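Local coordinates for protein 24-sterol C-methyltransferase (Haloferax volcanii, PDB 6F5Z) that probably transfers methyl groups from S-adenosylmethionine to an undefined substrate, in a holoenzyme with the small activator protein Trm112, at residues A55-K60 / T82-L87; V140-Y143 / H148-E151; P193-F198 / E204-M209. All coordinates share one frame; numbering follows the deposited sequence.

The three contacts illustrate how contacts outside the strands join the helices and loops of a Rossmann-like methyltransferase. Interaction 1 joins helix 51-60 to the loop entering strand 87-91, the outermost strand of the sheet on that side within this chain, with the Leu87 side chain about 14 Å from the bound S-adenosyl-L-homocysteine. Interaction 2 folds the loop after strand 134-140 on itself and is nearer the ligand, with the Asn141 side chain about 8 Å away. The centres of interactions 1 and 2 are about 30 Å apart, on opposite sides of the chain's centre. Interaction 3 lies further out, its centre about 19 Å from that of interaction 2 and about 39 Å from that of interaction 1.

Interaction 1. Residues A55-K60 / T82-L87; sequences ALRDTK and TDTDDL
Arg57 reaches from helix 51-60 to Thr84, Asp86 and Leu87, joining two neighbouring elements of the Rossmann-like methyltransferase fold: a helix of the core, set against helix 16-33 through packing of Ala55 and Leu56 on Leu31, and the loop that leads from helix 72-80 into strand 87-91. Arg57 carries the contact. With CG anti to the backbone N (chi1 -176°) and the chain extended as far as NE, the side chain spans the distance to the loop. Its aliphatic part passes Leu87, the methyl CD1 lying 3.8 Å from Arg57 CD, and Leu87 itself is also packed on Leu53 and Arg54. Farther out, Thr84 comes from the opposite direction and lies over one face of the guanidinium, its CG2 3.6 Å from Arg57 NH1. Thr84 OG1 is also over this face, but makes no hydrogen bond to the arginine; it accepts instead from Asp86 N at 2.9 Å, closing an ST turn with an almost straight N-H...O angle of 166°. That turn sets Asp86 beside the arginine, where OD2 forms a long salt bridge with Arg57 NH2 at 3.9 Å, neither over the face nor at the edge of the guanidinium. Asp86 also packs on Lys2 of the Trm112 chain. Farther along, Thr59 grips the helix end twice: its OG1 at 2.7 Å and its N at 2.9 Å approach Ala55 O from opposite faces of the carbonyl plane.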
loop_
_atom_site.group_PDB
_atom_site.type_symbol
_atom_site.label_atom_id
_atom_site.label_comp_id
_atom_site.label_asym_id
_atom_site.label_seq_id
_atom_site.Cartn_x
_atom_site.Cartn_y
_atom_site.Cartn_z
ATOM N N ALA B 55 -11.149 -11.067 11.697
ATOM C CA ALA B 55 -9.784 -11.329 11.262
ATOM C C ALA B 55 -8.860 -10.196 11.688
ATOM O O ALA B 55 -7.748 -10.462 12.165
ATOM C CB ALA B 55 -9.721 -11.498 9.745
ATOM N N LEU B 56 -9.322 -8.932 11.575
ATOM C CA LEU B 56 -8.462 -7.826 12.005
ATOM C C LEU B 56 -8.240 -7.820 13.503
ATOM O O LEU B 56 -7.154 -7.440 13.962
ATOM C CB LEU B 56 -9.027 -6.497 11.533
ATOM C CG LEU B 56 -8.887 -6.237 10.021
ATOM C CD1 LEU B 56 -9.687 -5.003 9.605
ATOM C CD2 LEU B 56 -7.405 -6.144 9.591
ATOM N N ARG B 57 -9.265 -8.193 14.281
ATOM C CA ARG B 57 -9.072 -8.242 15.748
ATOM C C ARG B 57 -8.134 -9.383 16.141
ATOM O O ARG B 57 -7.190 -9.169 16.909
ATOM C CB ARG B 57 -10.423 -8.404 16.431
ATOM C CG ARG B 57 -10.340 -8.364 17.946
ATOM C CD ARG B 57 -11.736 -8.198 18.514
ATOM N NE ARG B 57 -11.718 -8.263 19.980
ATOM C CZ ARG B 57 -11.808 -9.400 20.666
ATOM N NH1 ARG B 57 -11.957 -10.560 20.030
ATOM N NH2 ARG B 57 -11.765 -9.385 21.994
ATOM N N ASP B 58 -8.320 -10.537 15.532
ATOM C CA ASP B 58 -7.483 -11.707 15.821
ATOM C C ASP B 58 -6.034 -11.582 15.380
ATOM O O ASP B 58 -5.140 -12.139 16.045
ATOM C CB ASP B 58 -8.111 -12.969 15.201
ATOM C CG ASP B 58 -9.506 -13.300 15.728
ATOM O OD1 ASP B 58 -9.861 -12.822 16.846
ATOM O OD2 ASP B 58 -10.273 -13.991 15.000
ATOM N N THR B 59 -5.762 -10.901 14.259
ATOM C CA THR B 59 -4.399 -10.842 13.703
ATOM C C THR B 59 -3.687 -9.508 13.894
ATOM O O THR B 59 -2.461 -9.454 13.774
ATOM C CB THR B 59 -4.386 -11.178 12.204
ATOM O OG1 THR B 59 -5.119 -10.175 11.484
ATOM C CG2 THR B 59 -4.916 -12.587 11.914
ATOM N N LYS B 60 -4.441 -8.426 14.098
ATOM C CA LYS B 60 -3.818 -7.111 14.205
ATOM C C LYS B 60 -4.209 -6.352 15.478
ATOM O O LYS B 60 -3.620 -5.314 15.772
ATOM C CB LYS B 60 -4.073 -6.287 12.940
ATOM C CG LYS B 60 -3.222 -6.836 11.780
ATOM C CD LYS B 60 -3.270 -5.972 10.559
ATOM C CE LYS B 60 -2.601 -6.587 9.350
ATOM N NZ LYS B 60 -1.117 -6.696 9.459
ATOM N N THR B 82 -20.019 -13.443 16.135
ATOM C CA THR B 82 -18.948 -12.693 16.803
ATOM C C THR B 82 -18.927 -12.946 18.309
ATOM O O THR B 82 -19.956 -12.826 18.946
ATOM C CB THR B 82 -19.085 -11.201 16.397
ATOM O OG1 THR B 82 -19.124 -11.092 14.952
ATOM C CG2 THR B 82 -17.958 -10.353 16.945
ATOM N N ASP B 83 -17.751 -13.271 18.874
ATOM C CA ASP B 83 -17.613 -13.596 20.303
ATOM C C ASP B 83 -17.020 -12.451 21.151
ATOM O O ASP B 83 -16.360 -12.708 22.161
ATOM C CB ASP B 83 -16.823 -14.901 20.489
ATOM C CG ASP B 83 -17.478 -16.142 19.889
ATOM O OD1 ASP B 83 -18.733 -16.183 19.814
ATOM O OD2 ASP B 83 -16.734 -17.070 19.486
ATOM N N THR B 84 -17.303 -11.187 20.773
ATOM C CA THR B 84 -16.841 -10.010 21.513
ATOM C C THR B 84 -17.789 -8.858 21.280
ATOM O O THR B 84 -18.395 -8.765 20.206
ATOM C CB THR B 84 -15.410 -9.582 21.107
ATOM O OG1 THR B 84 -15.064 -8.358 21.793
ATOM C CG2 THR B 84 -15.271 -9.338 19.602
ATOM N N ASP B 85 -17.912 -7.974 22.272
ATOM C CA ASP B 85 -18.690 -6.764 22.123
ATOM C C ASP B 85 -17.823 -5.596 21.611
ATOM O O ASP B 85 -18.364 -4.522 21.355
ATOM C CB ASP B 85 -19.415 -6.429 23.420
ATOM C CG ASP B 85 -20.582 -7.368 23.679
ATOM O OD1 ASP B 85 -21.335 -7.665 22.718
ATOM O OD2 ASP B 85 -20.767 -7.773 24.845
ATOM N N ASP B 86 -16.491 -5.810 21.448
ATOM C CA ASP B 86 -15.606 -4.752 20.919
ATOM C C ASP B 86 -15.864 -4.545 19.404
ATOM O O ASP B 86 -15.500 -3.511 18.823
ATOM C CB ASP B 86 -14.132 -5.071 21.203
ATOM C CG ASP B 86 -13.744 -4.996 22.681
ATOM O OD1 ASP B 86 -14.158 -4.030 23.356
ATOM O OD2 ASP B 86 -12.954 -5.850 23.130
ATOM N N LEU B 87 -16.507 -5.546 18.776
ATOM C CA LEU B 87 -16.897 -5.481 17.364
ATOM C C LEU B 87 -18.399 -5.379 17.366
ATOM O O LEU B 87 -19.080 -6.253 17.911
ATOM C CB LEU B 87 -16.401 -6.717 16.575
ATOM C CG LEU B 87 -14.905 -7.018 16.631
ATOM C CD1 LEU B 87 -14.554 -8.337 15.902
ATOM C CD2 LEU B 87 -14.058 -5.846 16.099
#

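Interaction 2. Residues V140-Y143 / H148-E151; sequences VNYY and HSHE
Tyr142 turns the edge of its ring to the backbone of Ser149, and here the contact is tightest. CE1 lies 3.3 Å from Ser149 O, which sits in the plane of the ring, so the carbonyl faces the hydrogen-bearing rim rather than the pi cloud. Tyr142 CG stands opposite its own backbone N and beside its own carbonyl carbon (chi1 178°), a setting that directs the ring toward Ser149. Ser149 fills the other half of the close packing: its CB rests 3.6 Å from Asn141 O, while its OG lies 3.4 Å from Tyr143 O. Neither approach is a hydrogen bond. The hydroxyl pairs with Asn146 O, and Asn141 O accepts from Asn146 ND2, so one residue between the two segments ties both down. All of this takes place in the loop that leaves strand 134-140 of the Rossmann-like sheet and runs on toward helix 165-174. Asn141 and Tyr143 are meanwhile fastened to Thr218, the first residue of strand 218-224, and Gly217, just after helix 206-216, through Asn141 OD1 with Thr218 OG1 and Tyr143 OH with Gly217 O. Toward His150 the packing slackens. The imidazole brings its edge to Tyr143 O, but NE2 remains 4.0 Å from that oxygen and bonds to Glu144 O instead. Tyr142 CE1 is likewise 4.1 Å from His150 O, and at this end a water spans the two segments. It lies 2.6 Å from Tyr142 OH and donates to His150 O across 2.7 Å, linking a phenol and a carbonyl that do not meet directly.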
loop_
_atom_site.group_PDB
_atom_site.type_symbol
_atom_site.label_atom_id
_atom_site.label_comp_id
_atom_site.label_asym_id
_atom_site.label_seq_id
_atom_site.Cartn_x
_atom_site.Cartn_y
_atom_site.Cartn_z
ATOM N N VAL B 140 -12.382 -5.392 -4.698
ATOM C CA VAL B 140 -13.537 -5.666 -5.527
ATOM C C VAL B 140 -13.217 -6.739 -6.544
ATOM O O VAL B 140 -12.111 -6.750 -7.102
ATOM C CB VAL B 140 -14.081 -4.409 -6.259
ATOM C CG1 VAL B 140 -14.593 -3.347 -5.276
ATOM C CG2 VAL B 140 -13.038 -3.806 -7.198
ATOM N N ASN B 141 -14.238 -7.565 -6.879
ATOM C CA ASN B 141 -14.109 -8.551 -7.946
ATOM C C ASN B 141 -14.847 -8.131 -9.210
ATOM O O ASN B 141 -14.629 -8.753 -10.245
ATOM C CB ASN B 141 -14.588 -9.952 -7.488
ATOM C CG ASN B 141 -13.676 -10.529 -6.439
ATOM O OD1 ASN B 141 -12.548 -10.094 -6.306
ATOM N ND2 ASN B 141 -14.137 -11.486 -5.651
ATOM N N TYR B 142 -15.690 -7.091 -9.130
ATOM C CA TYR B 142 -16.446 -6.584 -10.270
ATOM C C TYR B 142 -15.723 -5.305 -10.710
ATOM O O TYR B 142 -15.778 -4.297 -9.994
ATOM C CB TYR B 142 -17.885 -6.280 -9.847
ATOM C CG TYR B 142 -18.739 -5.704 -10.956
ATOM C CD1 TYR B 142 -19.199 -6.509 -12.001
ATOM C CD2 TYR B 142 -19.098 -4.369 -10.950
ATOM C CE1 TYR B 142 -20.023 -5.992 -13.005
ATOM C CE2 TYR B 142 -19.949 -3.845 -11.927
ATOM C CZ TYR B 142 -20.392 -4.658 -12.958
ATOM O OH TYR B 142 -21.231 -4.136 -13.920
ATOM N N TYR B 143 -15.015 -5.357 -11.855
ATOM C CA TYR B 143 -14.250 -4.233 -12.349
ATOM C C TYR B 143 -13.983 -4.453 -13.828
ATOM O O TYR B 143 -14.115 -5.590 -14.313
ATOM C CB TYR B 143 -12.984 -3.978 -11.499
ATOM C CG TYR B 143 -12.021 -5.139 -11.443
ATOM C CD1 TYR B 143 -12.142 -6.123 -10.463
ATOM C CD2 TYR B 143 -10.982 -5.246 -12.361
ATOM C CE1 TYR B 143 -11.265 -7.204 -10.412
ATOM C CE2 TYR B 143 -10.090 -6.323 -12.318
ATOM C CZ TYR B 143 -10.237 -7.294 -11.330
ATOM O OH TYR B 143 -9.375 -8.376 -11.271
ATOM N N HIS B 148 -14.808 -11.516 -17.162
ATOM C CA HIS B 148 -15.733 -12.536 -16.676
ATOM C C HIS B 148 -16.786 -11.976 -15.707
ATOM O O HIS B 148 -17.826 -12.601 -15.478
ATOM C CB HIS B 148 -14.928 -13.638 -15.973
ATOM C CG HIS B 148 -13.578 -13.875 -16.567
ATOM N ND1 HIS B 148 -12.487 -13.113 -16.193
ATOM C CD2 HIS B 148 -13.189 -14.756 -17.521
ATOM C CE1 HIS B 148 -11.470 -13.581 -16.902
ATOM N NE2 HIS B 148 -11.836 -14.579 -17.697
ATOM N N SER B 149 -16.514 -10.792 -15.102
ATOM C CA SER B 149 -17.454 -10.214 -14.143
ATOM C C SER B 149 -18.502 -9.370 -14.797
ATOM O O SER B 149 -19.461 -8.999 -14.134
ATOM C CB SER B 149 -16.723 -9.367 -13.098
ATOM O OG SER B 149 -16.187 -8.156 -13.616
ATOM N N HIS B 150 -18.293 -8.988 -16.063
ATOM C CA HIS B 150 -19.219 -8.051 -16.713
ATOM C C HIS B 150 -20.671 -8.561 -16.680
ATOM O O HIS B 150 -21.595 -7.810 -16.329
ATOM C CB HIS B 150 -18.789 -7.784 -18.154
ATOM C CG HIS B 150 -17.468 -7.100 -18.299
ATOM N ND1 HIS B 150 -16.974 -6.779 -19.534
ATOM C CD2 HIS B 150 -16.578 -6.703 -17.355
ATOM C CE1 HIS B 150 -15.794 -6.210 -19.322
ATOM N NE2 HIS B 150 -15.526 -6.133 -18.023
ATOM N N GLU B 151 -20.853 -9.870 -16.934
ATOM C CA GLU B 151 -22.182 -10.486 -16.943
ATOM C C GLU B 151 -22.872 -10.500 -15.582
ATOM O O GLU B 151 -24.057 -10.797 -15.532
ATOM C CB GLU B 151 -22.139 -11.902 -17.552
ATOM C CG GLU B 151 -21.446 -12.934 -16.673
ATOM C CD GLU B 151 -20.850 -14.102 -17.435
ATOM O OE1 GLU B 151 -19.664 -14.012 -17.832
ATOM O OE2 GLU B 151 -21.570 -15.107 -17.632
HETATM O O HOH W 1 -21.513 -5.132 -16.288
#

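Interaction 3. Residues P193-F198 / E204-M209; sequences PAATEF and ETREAM
The two backbones approach at two points, with Ala195 CA 5.5 Å from Arg206 CA and Phe198 CA 5.8 Å from Thr205 CA. The Phe198 ring packs against the start of helix 206-216. Arg206 covers one face of it: its CA lies over the ring centre, and CB adds a CH-pi contact, 4.0 Å from the Phe198 ring centroid and 23° off the normal, while the guanidinium takes no part in this. The Arg206 chain, stretched out from CG to NE and leading away from the backbone N at chi1 -164°, runs on past the ring to Pro193, where NE donates to Pro193 O at 2.8 Å. That bond is bent, with an N-H...O angle of 135°, and meets the carbonyl from a position tilted out of its plane. The helix start is itself N-capped: Thr205 OG1 accepts from Ala208 N at 3.1 Å, fixing the turn on which Phe198 rests. One turn further, Met209 brings its sulfur to the edge of the ring in a Met-aromatic contact, SD lying 3.7 Å from Phe198 CZ. With an alanine in place of Phe198 the ring is gone, and the CB of Arg206 and the sulfur of Met209 would probably be left facing a gap. Met209 also crosses Pro193 at about a right angle, its SD 4.1 Å from Pro193 CD, and packs on Trp203 from the intervening loop.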
loop_
_atom_site.group_PDB
_atom_site.type_symbol
_atom_site.label_atom_id
_atom_site.label_comp_id
_atom_site.label_asym_id
_atom_site.label_seq_id
_atom_site.Cartn_x
_atom_site.Cartn_y
_atom_site.Cartn_z
ATOM N N PRO B 193 -10.589 -27.475 -12.257
ATOM C CA PRO B 193 -10.536 -28.856 -12.792
ATOM C C PRO B 193 -9.672 -28.981 -14.046
ATOM O O PRO B 193 -9.328 -28.006 -14.717
ATOM C CB PRO B 193 -12.006 -29.154 -13.144
ATOM C CG PRO B 193 -12.831 -28.166 -12.396
ATOM C CD PRO B 193 -11.961 -26.929 -12.309
ATOM N N ALA B 194 -9.424 -30.245 -14.439
ATOM C CA ALA B 194 -8.712 -30.542 -15.666
ATOM C C ALA B 194 -9.526 -30.031 -16.856
ATOM O O ALA B 194 -10.758 -29.942 -16.753
ATOM C CB ALA B 194 -8.543 -32.052 -15.785
ATOM N N ALA B 195 -8.867 -29.710 -17.978
ATOM C CA ALA B 195 -9.504 -29.187 -19.195
ATOM C C ALA B 195 -10.653 -30.086 -19.693
ATOM O O ALA B 195 -11.609 -29.560 -20.265
ATOM C CB ALA B 195 -8.484 -28.945 -20.305
ATOM N N THR B 196 -10.608 -31.403 -19.383
ATOM C CA THR B 196 -11.655 -32.391 -19.758
ATOM C C THR B 196 -13.032 -32.120 -19.103
ATOM O O THR B 196 -14.071 -32.551 -19.639
ATOM C CB THR B 196 -11.250 -33.837 -19.335
ATOM O OG1 THR B 196 -11.017 -33.905 -17.926
ATOM C CG2 THR B 196 -10.071 -34.369 -20.080
ATOM N N GLU B 197 -13.028 -31.472 -17.913
ATOM C CA GLU B 197 -14.214 -31.209 -17.097
ATOM C C GLU B 197 -15.050 -30.012 -17.526
ATOM O O GLU B 197 -16.113 -29.775 -16.935
ATOM C CB GLU B 197 -13.837 -31.074 -15.614
ATOM C CG GLU B 197 -13.274 -32.332 -14.960
ATOM C CD GLU B 197 -14.000 -33.615 -15.319
ATOM O OE1 GLU B 197 -15.166 -33.779 -14.892
ATOM O OE2 GLU B 197 -13.427 -34.422 -16.086
ATOM N N PHE B 198 -14.580 -29.272 -18.538
ATOM C CA PHE B 198 -15.202 -28.073 -19.057
ATOM C C PHE B 198 -16.092 -28.397 -20.243
ATOM O O PHE B 198 -15.792 -29.343 -20.976
ATOM C CB PHE B 198 -14.143 -27.010 -19.387
ATOM C CG PHE B 198 -13.511 -26.443 -18.139
ATOM C CD1 PHE B 198 -12.490 -27.124 -17.490
ATOM C CD2 PHE B 198 -13.984 -25.259 -17.572
ATOM C CE1 PHE B 198 -11.933 -26.630 -16.308
ATOM C CE2 PHE B 198 -13.400 -24.746 -16.405
ATOM C CZ PHE B 198 -12.384 -25.436 -15.774
ATOM N N GLU B 204 -16.681 -21.707 -19.712
ATOM C CA GLU B 204 -16.690 -22.432 -20.973
ATOM C C GLU B 204 -15.365 -23.139 -21.229
ATOM O O GLU B 204 -15.341 -24.165 -21.898
ATOM C CB GLU B 204 -17.060 -21.497 -22.144
ATOM C CG GLU B 204 -16.003 -20.470 -22.533
ATOM C CD GLU B 204 -16.459 -19.165 -23.166
ATOM O OE1 GLU B 204 -17.406 -19.186 -23.986
ATOM O OE2 GLU B 204 -15.827 -18.122 -22.874
ATOM N N THR B 205 -14.246 -22.552 -20.739
ATOM C CA THR B 205 -12.912 -23.118 -20.949
ATOM C C THR B 205 -12.124 -22.973 -19.657
ATOM O O THR B 205 -12.401 -22.071 -18.840
ATOM C CB THR B 205 -12.132 -22.351 -22.047
ATOM O OG1 THR B 205 -11.864 -20.997 -21.636
ATOM C CG2 THR B 205 -12.832 -22.366 -23.426
ATOM N N ARG B 206 -11.166 -23.875 -19.476
ATOM C CA ARG B 206 -10.262 -23.809 -18.330
ATOM C C ARG B 206 -9.462 -22.499 -18.389
ATOM O O ARG B 206 -9.207 -21.893 -17.333
ATOM C CB ARG B 206 -9.308 -24.999 -18.396
ATOM C CG ARG B 206 -8.593 -25.243 -17.075
ATOM C CD ARG B 206 -7.659 -26.452 -17.121
ATOM N NE ARG B 206 -7.065 -26.686 -15.807
ATOM C CZ ARG B 206 -6.042 -25.988 -15.304
ATOM N NH1 ARG B 206 -5.430 -25.060 -16.045
ATOM N NH2 ARG B 206 -5.594 -26.245 -14.079
ATOM N N GLU B 207 -9.022 -22.078 -19.593
ATOM C CA GLU B 207 -8.223 -20.855 -19.762
ATOM C C GLU B 207 -8.935 -19.654 -19.140
ATOM O O GLU B 207 -8.289 -18.791 -18.539
ATOM C CB GLU B 207 -7.967 -20.539 -21.261
ATOM C CG GLU B 207 -6.957 -21.446 -21.944
ATOM C CD GLU B 207 -7.482 -22.732 -22.568
ATOM O OE1 GLU B 207 -8.532 -23.258 -22.120
ATOM O OE2 GLU B 207 -6.742 -23.294 -23.410
ATOM N N ALA B 208 -10.269 -19.586 -19.321
ATOM C CA ALA B 208 -11.022 -18.446 -18.782
ATOM C C ALA B 208 -11.058 -18.484 -17.260
ATOM O O ALA B 208 -10.914 -17.439 -16.610
ATOM C CB ALA B 208 -12.447 -18.459 -19.353
ATOM N N MET B 209 -11.203 -19.672 -16.685
ATOM C CA MET B 209 -11.235 -19.806 -15.228
ATOM C C MET B 209 -9.868 -19.432 -14.650
ATOM O O MET B 209 -9.789 -18.724 -13.635
ATOM C CB MET B 209 -11.633 -21.231 -14.823
ATOM C CG MET B 209 -11.965 -21.319 -13.363
ATOM S SD MET B 209 -12.579 -22.978 -12.961
ATOM C CE MET B 209 -13.096 -22.670 -11.231
#